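Local coordinates for protein aspartate aminotransferase (Rhodobacter sphaeroides, PDB 3NRA) that probably transfers the amino group of L-aspartate to 2-oxoglutarate, giving oxaloacetate and L-glutamate with the help of pyridoxal 5'-phosphate, at residues G126-I131 with E147-P152; P188-G193 with G337-P342; G171-F176 with A208-A213. All blocks are in the same frame, centred on the assembly; numbering follows the deposited sequence. Where two conformers were deposited one is given.

Contact 1: residues G126-I131 with E147-P152; sequences GDKVAI and EGEMVP
E147 reaches G126 just before the strands pair: its carbonyl O takes a hydrogen bond from G126 N at 2.7 Å, the donor sitting above the carbonyl plane. With its positive phi, E147 is the C-prime residue of the Schellman motif that ends helix 137-145. At G148 the chain passes so near the first segment, CA 3.3 Å from D127 O, that a beta carbon would press on that oxygen. E149 begins the parallel pairing. Its N donates to D127 O (2.8 Å) and its O accepts from V129 N (2.9 Å), so the residue brackets K128. The two side chains run side by side on one face of the sheet. E149 CG lies anti to the backbone N (chi1 -176°) and the chain stays extended from there, which lays OE1 along the lysine methylenes, 3.4 Å from K128 CE. The charges stop short of a salt bridge: K128 NZ hydrogen-bonds to the carbonyl O of A178, while a water donates to both E149 OE1 and G126 O. M150, a selenomethionine, turns to the other face and crosses I131 at about a right angle, its SE 3.8 Å from I131 CB. V151 returns to the face of K128, where its CG2 is 4.0 Å from K128 CB; its N and O bracket A130 through V129 O and I131 N. P152 adds a CA-H...O contact to I131 O (3.3 Å), and its missing N-H costs this pairing nothing. Strand 149-154 is the outermost of the large sheet within this chain, and strand 128-133 lies between it and strand 182-186. Helix 137-145, the connection of this beta-alpha-beta unit, covers V129 and I131, whereas helix 169-177 packs on A130 and V151.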
loop_
_atom_site.group_PDB
_atom_site.type_symbol
_atom_site.label_atom_id
_atom_site.label_comp_id
_atom_site.label_asym_id
_atom_site.label_seq_id
_atom_site.Cartn_x
_atom_site.Cartn_y
_atom_site.Cartn_z
ATOM N N GLY B 126 -17.246 -10.738 12.475
ATOM C CA GLY B 126 -18.403 -11.635 12.541
ATOM C C GLY B 126 -19.348 -11.579 11.338
ATOM O O GLY B 126 -20.273 -12.377 11.246
ATOM N N ASP B 127 -19.129 -10.649 10.418
ATOM C CA ASP B 127 -19.975 -10.567 9.208
ATOM C C ASP B 127 -19.742 -11.757 8.310
ATOM O O ASP B 127 -18.613 -12.137 8.087
ATOM C CB ASP B 127 -19.672 -9.313 8.415
ATOM C CG ASP B 127 -20.182 -8.068 9.074
ATOM O OD1 ASP B 127 -20.843 -8.176 10.126
ATOM O OD2 ASP B 127 -19.918 -6.961 8.528
ATOM N N LYS B 128 -20.823 -12.336 7.794
ATOM C CA LYS B 128 -20.727 -13.356 6.767
ATOM C C LYS B 128 -20.408 -12.759 5.373
ATOM O O LYS B 128 -20.996 -11.770 4.961
ATOM C CB LYS B 128 -21.993 -14.180 6.728
ATOM C CG LYS B 128 -22.069 -15.140 7.898
ATOM C CD LYS B 128 -23.447 -15.689 8.104
ATOM C CE LYS B 128 -23.471 -16.626 9.297
ATOM N NZ LYS B 128 -24.788 -16.696 9.901
ATOM N N VAL B 129 -19.442 -13.347 4.695
ATOM C CA VAL B 129 -19.026 -12.906 3.378
ATOM C C VAL B 129 -19.030 -14.081 2.436
ATOM O O VAL B 129 -18.407 -15.089 2.736
ATOM C CB VAL B 129 -17.595 -12.305 3.416
ATOM C CG1 VAL B 129 -17.231 -11.726 2.046
ATOM C CG2 VAL B 129 -17.482 -11.243 4.528
ATOM N N ALA B 130 -19.769 -13.970 1.320
ATOM C CA ALA B 130 -19.791 -15.003 0.268
ATOM C C ALA B 130 -18.517 -14.907 -0.568
ATOM O O ALA B 130 -18.197 -13.834 -1.102
ATOM C CB ALA B 130 -21.024 -14.843 -0.636
ATOM N N ILE B 131 -17.791 -16.016 -0.654
ATOM C CA ILE B 131 -16.516 -16.089 -1.402
ATOM C C ILE B 131 -16.604 -17.301 -2.304
ATOM O O ILE B 131 -17.076 -18.368 -1.874
ATOM C CB ILE B 131 -15.307 -16.243 -0.441
ATOM C CG1 ILE B 131 -15.154 -14.979 0.443
ATOM C CG2 ILE B 131 -13.982 -16.582 -1.204
ATOM C CD1 ILE B 131 -14.835 -13.743 -0.315
ATOM N N GLU B 147 -11.776 -10.776 10.499
ATOM C CA GLU B 147 -12.605 -11.595 11.397
ATOM C C GLU B 147 -14.054 -11.765 10.919
ATOM O O GLU B 147 -14.975 -11.997 11.733
ATOM C CB GLU B 147 -12.539 -11.060 12.833
ATOM C CG GLU B 147 -11.080 -10.951 13.399
ATOM C CD GLU B 147 -11.043 -10.683 14.932
ATOM O OE1 GLU B 147 -11.713 -11.436 15.711
ATOM O OE2 GLU B 147 -10.351 -9.716 15.352
ATOM N N GLY B 148 -14.239 -11.733 9.586
ATOM C CA GLY B 148 -15.483 -12.164 8.966
ATOM C C GLY B 148 -15.525 -13.670 8.851
ATOM O O GLY B 148 -14.499 -14.338 8.994
ATOM N N GLU B 149 -16.712 -14.197 8.575
ATOM C CA GLU B 149 -16.923 -15.627 8.377
ATOM C C GLU B 149 -17.182 -15.878 6.885
ATOM O O GLU B 149 -18.207 -15.436 6.343
ATOM C CB GLU B 149 -18.122 -16.066 9.184
ATOM C CG GLU B 149 -18.408 -17.572 9.156
ATOM C CD GLU B 149 -19.801 -17.935 9.751
ATOM O OE1 GLU B 149 -20.360 -17.134 10.556
ATOM O OE2 GLU B 149 -20.332 -18.999 9.378
HETATM N N MSE B 150 -16.267 -16.572 6.221
HETATM C CA MSE B 150 -16.490 -16.961 4.818
HETATM C C MSE B 150 -17.619 -17.968 4.733
HETATM O O MSE B 150 -17.629 -18.959 5.476
HETATM C CB MSE B 150 -15.236 -17.579 4.186
HETATM C CG MSE B 150 -15.529 -18.372 2.852
HETATM SE SE MSE B 150 -13.894 -18.845 1.956
HETATM C CE MSE B 150 -13.510 -20.402 3.048
ATOM N N VAL B 151 -18.539 -17.727 3.795
ATOM C CA VAL B 151 -19.522 -18.719 3.355
ATOM C C VAL B 151 -19.170 -19.045 1.905
ATOM O O VAL B 151 -19.232 -18.169 1.045
ATOM C CB VAL B 151 -20.961 -18.170 3.452
ATOM C CG1 VAL B 151 -22.029 -19.281 3.056
ATOM C CG2 VAL B 151 -21.236 -17.629 4.875
ATOM N N PRO B 152 -18.627 -20.255 1.656
ATOM C CA PRO B 152 -18.176 -20.561 0.315
ATOM C C PRO B 152 -19.343 -20.792 -0.666
ATOM O O PRO B 152 -20.409 -21.198 -0.266
ATOM C CB PRO B 152 -17.373 -21.848 0.497
ATOM C CG PRO B 152 -17.912 -22.472 1.705
ATOM C CD PRO B 152 -18.319 -21.346 2.606
HETATM O O HOH W 1 -20.782 -14.885 11.979
#

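Contact 2: residues P188-G193 with G337-P342; sequences PNNPAG and GSYLFP
The amide of N190 crosses the Y339 ring obliquely, the two planes 32° apart, with OD1 over one ring face near its rim and ND2 3.1 Å from CE2 of Y339. N190 holds its CG anti to the backbone N (chi1 -179°), which carries the amide across to the tyrosine. Beyond the cis peptide bond that follows, P191 meets the face of F341: its CG sits over the centre of the ring, 3.5 Å from the centroid and 4° off the normal, a CH-pi contact. Between these two pairs the carbonyl O of P191 faces Y339 CB at 3.3 Å and F341 CB at 3.4 Å. G193 passes so close to Y339 O that a beta carbon would clash there. N189 OD1 accepts from A192 N in an Asx motif that shapes the turn. Packing and a water bridging A192 O to F341 N join these buried segments, with no clear direct hydrogen bond. N190 ND2 hydrogen-bonds to O3, and Y339 OH to NZ, of the modified lysine at position 253, which carries the pyridoxal phosphate; R381 hydrogen-bonds to N190 OD1. Packing N190 against Y339 therefore probably helps set the two groups that bond to the cofactor-lysine adduct.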
loop_
_atom_site.group_PDB
_atom_site.type_symbol
_atom_site.label_atom_id
_atom_site.label_comp_id
_atom_site.label_asym_id
_atom_site.label_seq_id
_atom_site.Cartn_x
_atom_site.Cartn_y
_atom_site.Cartn_z
ATOM N N PRO B 188 -12.846 -11.896 -15.189
ATOM C CA PRO B 188 -12.689 -13.328 -15.247
ATOM C C PRO B 188 -12.116 -13.921 -13.957
ATOM O O PRO B 188 -11.318 -13.258 -13.240
ATOM C CB PRO B 188 -11.703 -13.519 -16.387
ATOM C CG PRO B 188 -10.871 -12.320 -16.359
ATOM C CD PRO B 188 -11.896 -11.235 -16.101
ATOM N N ASN B 189 -12.552 -15.150 -13.653
ATOM C CA ASN B 189 -12.055 -15.901 -12.524
ATOM C C ASN B 189 -10.543 -16.088 -12.581
ATOM O O ASN B 189 -9.981 -16.428 -13.643
ATOM C CB ASN B 189 -12.748 -17.252 -12.458
ATOM C CG ASN B 189 -12.296 -18.079 -11.281
ATOM O OD1 ASN B 189 -11.469 -18.995 -11.433
ATOM N ND2 ASN B 189 -12.853 -17.796 -10.107
ATOM N N ASN B 190 -9.889 -15.718 -11.495
ATOM C CA ASN B 190 -8.528 -16.127 -11.206
ATOM C C ASN B 190 -8.718 -17.199 -10.140
ATOM O O ASN B 190 -9.194 -16.893 -9.059
ATOM C CB ASN B 190 -7.727 -14.908 -10.668
ATOM C CG ASN B 190 -6.255 -15.226 -10.352
ATOM O OD1 ASN B 190 -5.862 -16.392 -10.159
ATOM N ND2 ASN B 190 -5.438 -14.161 -10.245
ATOM N N PRO B 191 -8.376 -18.461 -10.438
ATOM C CA PRO B 191 -7.377 -18.969 -11.353
ATOM C C PRO B 191 -7.851 -19.562 -12.702
ATOM O O PRO B 191 -6.999 -19.901 -13.530
ATOM C CB PRO B 191 -6.783 -20.107 -10.540
ATOM C CG PRO B 191 -7.995 -20.699 -9.868
ATOM C CD PRO B 191 -8.831 -19.534 -9.506
ATOM N N ALA B 192 -9.151 -19.784 -12.887
ATOM C CA ALA B 192 -9.635 -20.642 -14.011
ATOM C C ALA B 192 -9.730 -19.901 -15.392
ATOM O O ALA B 192 -9.716 -20.536 -16.447
ATOM C CB ALA B 192 -10.975 -21.285 -13.648
ATOM N N GLY B 193 -9.860 -18.576 -15.362
ATOM C CA GLY B 193 -9.945 -17.759 -16.608
ATOM C C GLY B 193 -11.314 -17.767 -17.265
ATOM O O GLY B 193 -11.481 -17.237 -18.363
ATOM N N GLY B 337 -8.207 -12.737 -19.790
ATOM C CA GLY B 337 -7.016 -12.831 -18.928
ATOM C C GLY B 337 -6.073 -13.948 -19.336
ATOM O O GLY B 337 -6.334 -14.646 -20.304
ATOM N N SER B 338 -4.970 -14.115 -18.601
ATOM C CA SER B 338 -3.887 -15.027 -18.989
ATOM C C SER B 338 -3.652 -16.172 -17.979
ATOM O O SER B 338 -2.502 -16.629 -17.815
ATOM C CB SER B 338 -2.594 -14.233 -19.186
ATOM O OG SER B 338 -2.845 -13.043 -19.901
ATOM N N TYR B 339 -4.731 -16.659 -17.336
ATOM C CA TYR B 339 -4.645 -17.829 -16.455
ATOM C C TYR B 339 -5.252 -19.107 -17.076
ATOM O O TYR B 339 -6.310 -19.063 -17.685
ATOM C CB TYR B 339 -5.318 -17.545 -15.141
ATOM C CG TYR B 339 -4.638 -16.462 -14.364
ATOM C CD1 TYR B 339 -3.270 -16.554 -14.037
ATOM C CD2 TYR B 339 -5.341 -15.336 -13.943
ATOM C CE1 TYR B 339 -2.638 -15.556 -13.316
ATOM C CE2 TYR B 339 -4.712 -14.332 -13.231
ATOM C CZ TYR B 339 -3.348 -14.449 -12.925
ATOM O OH TYR B 339 -2.709 -13.444 -12.236
ATOM N N LEU B 340 -4.515 -20.217 -16.969
ATOM C CA LEU B 340 -5.030 -21.560 -17.201
ATOM C C LEU B 340 -4.922 -22.363 -15.898
ATOM O O LEU B 340 -3.901 -22.286 -15.177
ATOM C CB LEU B 340 -4.223 -22.278 -18.257
ATOM C CG LEU B 340 -4.423 -22.005 -19.734
ATOM C CD1 LEU B 340 -3.096 -22.302 -20.499
ATOM C CD2 LEU B 340 -5.536 -22.838 -20.287
ATOM N N PHE B 341 -5.922 -23.185 -15.646
ATOM C CA PHE B 341 -6.008 -23.952 -14.430
ATOM C C PHE B 341 -6.288 -25.443 -14.753
ATOM O O PHE B 341 -7.387 -25.935 -14.546
ATOM C CB PHE B 341 -7.107 -23.335 -13.583
ATOM C CG PHE B 341 -7.076 -23.719 -12.150
ATOM C CD1 PHE B 341 -5.938 -23.512 -11.378
ATOM C CD2 PHE B 341 -8.225 -24.192 -11.530
ATOM C CE1 PHE B 341 -5.934 -23.808 -10.045
ATOM C CE2 PHE B 341 -8.214 -24.505 -10.189
ATOM C CZ PHE B 341 -7.060 -24.296 -9.443
ATOM N N PRO B 342 -5.273 -26.160 -15.273
ATOM C CA PRO B 342 -5.466 -27.559 -15.568
ATOM C C PRO B 342 -5.613 -28.441 -14.321
ATOM O O PRO B 342 -4.909 -28.240 -13.333
ATOM C CB PRO B 342 -4.209 -27.925 -16.344
ATOM C CG PRO B 342 -3.241 -26.934 -15.974
ATOM C CD PRO B 342 -4.014 -25.684 -15.832
HETATM O O HOH W 2 -8.547 -22.831 -17.223
#

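Contact 3: residues G171-F176 with A208-A213; sequences GLEEAF and AARYGA
The Y211 ring carries F176 on one face: CB of F176 stands over it toward the rim, 3.9 Å from the centroid, in a CH-pi contact. The F176 ring in turn has A213 CB over one face, with 3.5 Å between that methyl and F176 CE1, while the backbone N of A208 lies obliquely to it, 3.8 Å from CE2. The two rings themselves make neither a stack nor a T-shaped pair; their planes are 36° apart. A third flat group, the R210 guanidinium, has the Y211 hydroxyl over the centre of one face. Its NH1 forms a salt bridge of 2.9 Å with E173 OE2: one oxygen meets one nitrogen, with the carboxylate and guanidinium planes 65° apart rather than lying flat in a two-pronged pair. The same OE2 accepts a weak hydrogen bond from Y211 OH at 3.4 Å. E173 reaches both partners because its chain is fully extended, with CG opposite the backbone N (chi1 180°). A leucine in place of Y211, with neither ring nor hydroxyl, would probably cost F176 CB its CH-pi contact and leave E173 OE2 with R210 as its main partner, the carboxylate and the guanidinium freer to turn. G212, with positive phi, takes the chain out of helix 198-211, and A213 N bonds back to A208 O, which brings the A213 methyl against the F176 ring just before strand 214-218. Deeper in, L207 packs on L172, E173 and F176, and both L172 and F176 touch F183 of strand 182-186. These are neighbouring connecting helices packed against the central sheet, as in the large domain of fold-type I pyridoxal-phosphate enzymes, with an apolar layer beneath and an ion pair at the outer edge.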
loop_
_atom_site.group_PDB
_atom_site.type_symbol
_atom_site.label_atom_id
_atom_site.label_comp_id
_atom_site.label_asym_id
_atom_site.label_seq_id
_atom_site.Cartn_x
_atom_site.Cartn_y
_atom_site.Cartn_z
ATOM N N GLY B 171 -26.424 -21.684 -4.084
ATOM C CA GLY B 171 -25.453 -21.519 -2.998
ATOM C C GLY B 171 -25.224 -20.053 -2.598
ATOM O O GLY B 171 -25.126 -19.744 -1.422
ATOM N N LEU B 172 -25.160 -19.156 -3.581
ATOM C CA LEU B 172 -25.006 -17.720 -3.299
ATOM C C LEU B 172 -26.227 -17.197 -2.550
ATOM O O LEU B 172 -26.094 -16.527 -1.520
ATOM C CB LEU B 172 -24.830 -16.937 -4.580
ATOM C CG LEU B 172 -24.620 -15.430 -4.431
ATOM C CD1 LEU B 172 -23.419 -15.132 -3.472
ATOM C CD2 LEU B 172 -24.402 -14.815 -5.803
ATOM N N GLU B 173 -27.413 -17.516 -3.076
ATOM C CA GLU B 173 -28.638 -17.137 -2.455
ATOM C C GLU B 173 -28.722 -17.618 -1.028
ATOM O O GLU B 173 -29.121 -16.866 -0.163
ATOM C CB GLU B 173 -29.840 -17.657 -3.237
ATOM C CG GLU B 173 -31.150 -17.260 -2.563
ATOM C CD GLU B 173 -32.368 -17.505 -3.401
ATOM O OE1 GLU B 173 -32.241 -18.012 -4.551
ATOM O OE2 GLU B 173 -33.471 -17.204 -2.887
ATOM N N GLU B 174 -28.371 -18.887 -0.799
ATOM C CA GLU B 174 -28.367 -19.457 0.545
ATOM C C GLU B 174 -27.378 -18.731 1.481
ATOM O O GLU B 174 -27.691 -18.498 2.648
ATOM C CB GLU B 174 -28.050 -20.954 0.500
ATOM C CG GLU B 174 -29.144 -21.861 -0.142
ATOM C CD GLU B 174 -30.444 -21.848 0.607
ATOM O OE1 GLU B 174 -30.439 -22.101 1.843
ATOM O OE2 GLU B 174 -31.491 -21.588 -0.038
ATOM N N ALA B 175 -26.221 -18.341 0.945
ATOM C CA ALA B 175 -25.275 -17.493 1.658
ATOM C C ALA B 175 -25.937 -16.194 2.120
ATOM O O ALA B 175 -25.813 -15.819 3.262
ATOM C CB ALA B 175 -24.050 -17.176 0.763
ATOM N N PHE B 176 -26.658 -15.528 1.219
ATOM C CA PHE B 176 -27.330 -14.291 1.569
ATOM C C PHE B 176 -28.465 -14.549 2.558
ATOM O O PHE B 176 -28.651 -13.762 3.465
ATOM C CB PHE B 176 -27.906 -13.568 0.326
ATOM C CG PHE B 176 -26.871 -13.011 -0.630
ATOM C CD1 PHE B 176 -25.616 -12.538 -0.190
ATOM C CD2 PHE B 176 -27.170 -12.918 -1.987
ATOM C CE1 PHE B 176 -24.726 -12.027 -1.061
ATOM C CE2 PHE B 176 -26.264 -12.392 -2.870
ATOM C CZ PHE B 176 -25.050 -11.922 -2.414
ATOM N N ALA B 208 -28.197 -9.963 -5.048
ATOM C CA ALA B 208 -27.618 -8.894 -4.218
ATOM C C ALA B 208 -28.641 -7.806 -3.875
ATOM O O ALA B 208 -28.726 -7.366 -2.712
ATOM C CB ALA B 208 -26.382 -8.279 -4.891
ATOM N N ALA B 209 -29.419 -7.386 -4.873
ATOM C CA ALA B 209 -30.421 -6.340 -4.671
ATOM C C ALA B 209 -31.492 -6.842 -3.757
ATOM O O ALA B 209 -31.954 -6.129 -2.912
ATOM C CB ALA B 209 -31.023 -5.888 -5.995
ATOM N N ARG B 210 -31.858 -8.102 -3.915
ATOM C CA ARG B 210 -32.911 -8.701 -3.112
ATOM C C ARG B 210 -32.589 -8.710 -1.615
ATOM O O ARG B 210 -33.465 -8.473 -0.799
ATOM C CB ARG B 210 -33.161 -10.125 -3.594
ATOM C CG ARG B 210 -34.222 -10.853 -2.876
ATOM C CD ARG B 210 -34.423 -12.229 -3.503
ATOM N NE ARG B 210 -35.349 -13.029 -2.727
ATOM C CZ ARG B 210 -35.607 -14.318 -2.936
ATOM N NH1 ARG B 210 -34.984 -15.006 -3.917
ATOM N NH2 ARG B 210 -36.496 -14.929 -2.168
ATOM N N TYR B 211 -31.342 -9.047 -1.277
ATOM C CA TYR B 211 -30.924 -9.213 0.110
ATOM C C TYR B 211 -30.151 -8.005 0.658
ATOM O O TYR B 211 -29.790 -7.991 1.815
ATOM C CB TYR B 211 -30.084 -10.487 0.239
ATOM C CG TYR B 211 -30.913 -11.713 0.100
ATOM C CD1 TYR B 211 -31.627 -12.216 1.180
ATOM C CD2 TYR B 211 -31.069 -12.328 -1.120
ATOM C CE1 TYR B 211 -32.433 -13.349 1.046
ATOM C CE2 TYR B 211 -31.897 -13.438 -1.265
ATOM C CZ TYR B 211 -32.557 -13.941 -0.168
ATOM O OH TYR B 211 -33.366 -15.034 -0.311
ATOM N N GLY B 212 -29.954 -6.980 -0.163
ATOM C CA GLY B 212 -29.313 -5.757 0.276
ATOM C C GLY B 212 -27.813 -5.954 0.459
ATOM O O GLY B 212 -27.226 -5.364 1.333
ATOM N N ALA B 213 -27.212 -6.781 -0.393
ATOM C CA ALA B 213 -25.836 -7.160 -0.250
ATOM C C ALA B 213 -24.993 -6.245 -1.110
ATOM O O ALA B 213 -25.437 -5.789 -2.155
ATOM C CB ALA B 213 -25.625 -8.645 -0.671
#

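From the N terminus, contact 1 comes first and closes a short loop round helix 137-145, finished before the others begin. The chain then runs from strand 149-154 into helix 169-177, where contact 3 opens; V151 CG1 lies 3.7 Å from A175 CB, so contacts 1 and 3 share a sheet-to-helix interface. Contact 2 opens at 188-193, before contact 3 closes at 208-213, and closes only at 337-342, so these two cross. Contacts 1 and 3 build one flank of the large sheet with its helices. Contact 2, about 24 and 25 Å from them between centres, ties the loop after strand 182-186 to the smaller four-stranded sheet, through strand 339-340, beside the cofactor.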